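Local coordinates for protein endoglucanase (Clostridium thermocellum, PDB 2E4T) that hydrolyses internal beta-1,4-glucosidic bonds in cellulose, and probably in xyloglucan, as the family 44 hydrolase part of a larger multidomain enzyme, at residues 186-190 against 202-207; 235-241 against 255-259. All coordinates share one frame; numbering follows the deposited sequence. Where two conformers were deposited one is given.

Contact 1: residues 186-190 against 202-207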
# COMPACT_ATOMS: atom_id res chain seq x y z
N GLU A 186 -7.00 -10.59 1.63
CA GLU A 186 -6.45 -11.61 2.55
C GLU A 186 -7.17 -12.95 2.40
O GLU A 186 -7.70 -13.51 3.36
CB GLU A 186 -6.44 -11.11 4.00
CG GLU A 186 -5.57 -9.85 4.11
CD GLU A 186 -5.32 -9.39 5.51
OE1 GLU A 186 -5.94 -9.90 6.49
OE2 GLU A 186 -4.47 -8.45 5.66
N PRO A 187 -7.07 -13.57 1.22
CA PRO A 187 -7.80 -14.84 1.00
C PRO A 187 -7.34 -15.95 1.91
O PRO A 187 -8.18 -16.82 2.28
CB PRO A 187 -7.51 -15.14 -0.49
CG PRO A 187 -6.22 -14.39 -0.78
CD PRO A 187 -6.38 -13.10 0.00
N ALA A 188 -6.05 -16.03 2.26
CA ALA A 188 -5.61 -17.07 3.16
C ALA A 188 -6.15 -16.91 4.57
O ALA A 188 -6.05 -17.86 5.37
CB ALA A 188 -4.09 -17.23 3.16
N LEU A 189 -6.72 -15.74 4.87
CA LEU A 189 -7.41 -15.52 6.16
C LEU A 189 -8.94 -15.58 5.98
O LEU A 189 -9.64 -15.43 6.99
CB LEU A 189 -6.99 -14.24 6.83
CG LEU A 189 -5.50 -14.21 7.25
CD1 LEU A 189 -5.22 -12.94 8.04
CD2 LEU A 189 -5.08 -15.44 8.03
N TRP A 190 -9.48 -15.88 4.80
CA TRP A 190 -10.94 -15.95 4.68
C TRP A 190 -11.53 -16.88 5.74
O TRP A 190 -12.58 -16.57 6.35
CB TRP A 190 -11.36 -16.42 3.29
CG TRP A 190 -11.24 -15.42 2.21
CD1 TRP A 190 -11.22 -14.06 2.30
CD2 TRP A 190 -11.24 -15.72 0.80
NE1 TRP A 190 -11.17 -13.48 1.05
CE2 TRP A 190 -11.20 -14.48 0.10
CE3 TRP A 190 -11.25 -16.92 0.07
CZ2 TRP A 190 -11.17 -14.43 -1.31
CZ3 TRP A 190 -11.23 -16.87 -1.32
CH2 TRP A 190 -11.21 -15.64 -2.00
N VAL A 202 -8.71 -21.66 2.11
CA VAL A 202 -8.67 -21.51 0.66
C VAL A 202 -7.60 -22.38 0.03
O VAL A 202 -6.45 -22.49 0.54
CB VAL A 202 -8.48 -20.03 0.27
CG1 VAL A 202 -7.08 -19.52 0.63
CG2 VAL A 202 -8.86 -19.78 -1.17
N THR A 203 -7.92 -22.99 -1.10
CA THR A 203 -6.93 -23.72 -1.88
C THR A 203 -6.24 -22.80 -2.88
O THR A 203 -6.81 -21.79 -3.35
CB THR A 203 -7.57 -24.94 -2.59
OG1 THR A 203 -8.53 -24.46 -3.52
CG2 THR A 203 -8.18 -25.92 -1.60
N ALA A 204 -5.01 -23.16 -3.22
CA ALA A 204 -4.33 -22.46 -4.30
C ALA A 204 -5.15 -22.54 -5.61
O ALA A 204 -5.27 -21.54 -6.34
CB ALA A 204 -2.93 -23.04 -4.48
N LYS A 205 -5.71 -23.71 -5.90
CA LYS A 205 -6.50 -23.85 -7.13
C LYS A 205 -7.73 -22.94 -7.11
O LYS A 205 -8.03 -22.30 -8.14
CB LYS A 205 -6.93 -25.30 -7.34
CG LYS A 205 -5.79 -26.20 -7.79
CD LYS A 205 -6.27 -27.63 -8.09
CE LYS A 205 -6.98 -28.36 -6.96
NZ LYS A 205 -6.14 -28.52 -5.74
N GLU A 206 -8.46 -22.86 -6.00
CA GLU A 206 -9.63 -22.00 -5.97
C GLU A 206 -9.20 -20.54 -6.16
O GLU A 206 -9.87 -19.78 -6.86
CB GLU A 206 -10.38 -22.16 -4.62
CG GLU A 206 -11.55 -21.19 -4.48
CD GLU A 206 -12.37 -21.21 -3.21
OE1 GLU A 206 -12.82 -22.29 -2.78
OE2 GLU A 206 -12.47 -20.14 -2.60
N LEU A 207 -8.12 -20.13 -5.46
CA LEU A 207 -7.74 -18.72 -5.57
C LEU A 207 -7.39 -18.36 -7.01
O LEU A 207 -7.80 -17.28 -7.49
CB LEU A 207 -6.58 -18.42 -4.59
CG LEU A 207 -6.20 -16.95 -4.54
CD1 LEU A 207 -7.38 -16.04 -4.22
CD2 LEU A 207 -5.11 -16.78 -3.49
O HOH W 1 -8.91 -19.13 3.83

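Contact 2: residues 235-241 against 255-259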
# COMPACT_ATOMS: atom_id res chain seq x y z
N PHE A 235 3.75 -12.74 5.49
CA PHE A 235 4.74 -13.62 4.90
C PHE A 235 4.27 -15.08 4.78
O PHE A 235 4.56 -15.72 3.76
CB PHE A 235 6.06 -13.54 5.70
CG PHE A 235 7.15 -14.24 4.99
CD1 PHE A 235 7.95 -13.56 4.06
CD2 PHE A 235 7.35 -15.63 5.15
CE1 PHE A 235 8.93 -14.22 3.33
CE2 PHE A 235 8.30 -16.30 4.37
CZ PHE A 235 9.06 -15.57 3.48
N ALA A 236 3.62 -15.64 5.80
CA ALA A 236 3.23 -17.05 5.67
C ALA A 236 2.27 -17.28 4.50
O ALA A 236 2.26 -18.37 3.91
CB ALA A 236 2.63 -17.59 6.97
N ALA A 237 1.45 -16.29 4.16
CA ALA A 237 0.64 -16.39 2.96
C ALA A 237 1.48 -16.26 1.68
O ALA A 237 1.22 -16.95 0.69
CB ALA A 237 -0.50 -15.37 2.97
N TYR A 238 2.48 -15.35 1.70
CA TYR A 238 3.41 -15.28 0.56
C TYR A 238 4.05 -16.64 0.31
O TYR A 238 4.30 -17.04 -0.83
CB TYR A 238 4.58 -14.31 0.80
CG TYR A 238 4.31 -12.86 1.11
CD1 TYR A 238 3.07 -12.32 1.45
CD2 TYR A 238 5.43 -12.00 1.16
CE1 TYR A 238 2.96 -11.01 1.88
CE2 TYR A 238 5.31 -10.69 1.56
CZ TYR A 238 4.09 -10.17 1.94
OH TYR A 238 4.04 -8.88 2.38
N GLU A 239 4.40 -17.33 1.42
CA GLU A 239 5.20 -18.54 1.25
C GLU A 239 4.36 -19.75 0.84
O GLU A 239 4.72 -20.48 -0.10
CB GLU A 239 6.02 -18.86 2.52
CG GLU A 239 7.10 -19.86 2.20
CD GLU A 239 7.92 -20.34 3.36
OE1 GLU A 239 7.81 -19.84 4.47
OE2 GLU A 239 8.75 -21.28 3.13
N THR A 240 3.24 -19.99 1.52
CA THR A 240 2.49 -21.24 1.38
C THR A 240 0.97 -21.00 1.35
O THR A 240 0.20 -21.98 1.48
CB THR A 240 2.78 -22.20 2.56
OG1 THR A 240 2.25 -21.59 3.75
CG2 THR A 240 4.25 -22.51 2.71
N LEU A 241 0.52 -19.75 1.17
CA LEU A 241 -0.91 -19.45 1.24
C LEU A 241 -1.48 -20.00 2.55
O LEU A 241 -2.56 -20.55 2.64
CB LEU A 241 -1.64 -19.91 -0.02
CG LEU A 241 -3.04 -19.31 -0.23
CD1 LEU A 241 -2.97 -17.80 -0.50
CD2 LEU A 241 -3.72 -20.01 -1.41
N ARG A 255 9.31 -22.14 -5.39
CA ARG A 255 10.02 -21.75 -4.20
C ARG A 255 9.05 -21.21 -3.12
O ARG A 255 9.34 -21.31 -1.91
CB ARG A 255 11.10 -20.68 -4.57
CG ARG A 255 12.18 -20.47 -3.52
CD ARG A 255 13.27 -19.60 -4.06
NE ARG A 255 12.92 -18.17 -4.15
CZ ARG A 255 13.31 -17.19 -3.35
NH1 ARG A 255 14.02 -17.44 -2.24
NH2 ARG A 255 13.00 -15.94 -3.66
N TRP A 256 7.99 -20.54 -3.56
CA TRP A 256 6.97 -19.98 -2.67
C TRP A 256 5.72 -19.74 -3.48
O TRP A 256 5.74 -19.72 -4.75
CB TRP A 256 7.41 -18.73 -1.91
CG TRP A 256 7.90 -17.54 -2.67
CD1 TRP A 256 8.33 -17.44 -3.99
CD2 TRP A 256 8.11 -16.24 -2.09
NE1 TRP A 256 8.81 -16.16 -4.23
CE2 TRP A 256 8.67 -15.41 -3.10
CE3 TRP A 256 7.89 -15.71 -0.81
CZ2 TRP A 256 9.03 -14.09 -2.85
CZ3 TRP A 256 8.25 -14.41 -0.57
CH2 TRP A 256 8.81 -13.61 -1.58
N PHE A 257 4.61 -19.52 -2.78
CA PHE A 257 3.32 -19.26 -3.39
C PHE A 257 3.36 -18.04 -4.30
O PHE A 257 2.69 -18.05 -5.36
CB PHE A 257 2.21 -19.15 -2.34
CG PHE A 257 0.90 -18.82 -2.96
CD1 PHE A 257 0.14 -19.78 -3.61
CD2 PHE A 257 0.43 -17.50 -2.93
CE1 PHE A 257 -1.04 -19.44 -4.28
CE2 PHE A 257 -0.75 -17.15 -3.59
CZ PHE A 257 -1.49 -18.13 -4.26
N ILE A 258 4.14 -17.00 -3.97
CA ILE A 258 4.24 -15.85 -4.89
C ILE A 258 4.57 -16.30 -6.30
O ILE A 258 3.97 -15.81 -7.28
CB ILE A 258 5.37 -14.92 -4.38
CG1 ILE A 258 5.03 -14.30 -3.00
CG2 ILE A 258 5.71 -13.86 -5.41
CD1 ILE A 258 3.83 -13.37 -3.00
N ASP A 259 5.54 -17.23 -6.45
CA ASP A 259 5.91 -17.68 -7.81
C ASP A 259 4.80 -18.43 -8.50
O ASP A 259 4.58 -18.28 -9.71
CB ASP A 259 7.14 -18.60 -7.72
CG ASP A 259 8.42 -17.84 -7.35
OD1 ASP A 259 8.45 -16.61 -7.48
OD2 ASP A 259 9.40 -18.56 -6.98
O HOH W 2 8.72 -22.60 0.54

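Contact 1: residues 186-190 against 202-207
Just past strand 180-183, the fourth strand of the TIM-like barrel, the chain turns through P187, A188 and W190 and packs against V202, E206 and L207 where helix 204-221 begins. L207 meets the proline ring with both methyls, CD1 lying 3.8 Å from P187 CB and CD2 3.8 Å from P187 CG. With its CG anti to the backbone N (chi1 -175°), the leucine brings its fork round to P187, although its CB does not head there. V202 packs beside them with its two branches divided: CG1, set between its own N and carbonyl carbon, sits 3.3 Å from P187 O, whereas CG2 comes obliquely to the six-membered part of the indole, 3.8 Å from W190 CZ3. Within the turn itself, P187 CA lies over the centre of one face of the indole, 3.4 Å above its plane. In the conformer given, E206 OE2 approaches the rim of the indole near its plane, while its polar partners are H198 and K210; W190 NE1 is held by D184. T203 caps the helix, its OG1 accepting from E206 N at 3.0 Å, which fixes the first turn that presents E206 and L207. A single water ties the backbones, donating to P187 O at 2.9 Å and accepting from V202 N at 3.1 Å; P187 O also takes the N-H of W190. In related barrel glycosidases the acid/base glutamate follows the fourth strand, a place consistent with E186, which does not touch 202-207. With no direct hydrogen bond across it, this buried contact relies on apolar packing, and the water bridges a V202 amide and a P187 carbonyl that do not bond each other directly.

Contact 2: residues 235-241 against 255-259
The phenyl ring of F257 carries L241 over one face: CB of L241 stands 4.1 Å from the ring centroid and 15° off its normal, a CH-pi contact, and the methyls continue across the same ring, with L241 CD1 3.9 Å from F257 CE2. F257 CG is anti to the backbone N (chi1 177°), which brings the ring to L241. The indole of W256 has I258 CG1 over the centre of one face, and D259 OD2 in its plane at the edge. Another part of the rim faces 235-241, where E239 CA lies near the ring plane and W256 CZ3 comes 3.9 Å from Y238 CB. The same CZ3 reaches the edge of the Y238 ring, while F235 CA lies over a face of that tyrosine, displaced toward its rim. F235 crosses W256 at about a right angle, F235 CE1 being 4.0 Å from W256 CZ3. Here the end of the short helix 235-240 meets the start of helix 257-272, within the connection from barrel strand 226-232 to strand 279-284. Carbonyls near the end of the one helix accept from amides at the start of the other: I258 N donates to Y238 O at 3.1 Å, in the carbonyl plane, and F257 N to E239 O at 2.8 Å, from above the plane of the E239 carbonyl. Such an end-to-start meeting would be expected to favour both helix dipoles. L241 leaves the helix with positive phi (53°), directing its CB at F257. W256, the N-cap residue, has a weak bond from NE1 to D259 OD1, both atoms also engaging S345 OG. A water donates to E239 OE2 and R255 O, while E239 OE1 pairs with K332 and Y238 OH binds the H283 carbonyl.

How the contacts relate
Both segments of contact 1 (186-190 with 202-207) precede those of contact 2 (235-241 with 255-259) in the sequence, and the centres of the contacts lie 12 Å apart. They merge at L241 and L207: L207 CD2 is 3.8 Å from L241 CD1 and 3.9 Å from F257 CZ, so one leucine of contact 1 meets both partners of the CH-pi pair in contact 2. A188 CB also lies 3.7 Å from L241 O. The connections after barrel strands 180-183 and 226-232 are thus joined by a small, mostly apolar cluster. Both contacts are remote from the zinc and calcium sites; segment 186-190 begins at E186, whose place is consistent with the acid/base position of related barrel glycosidases.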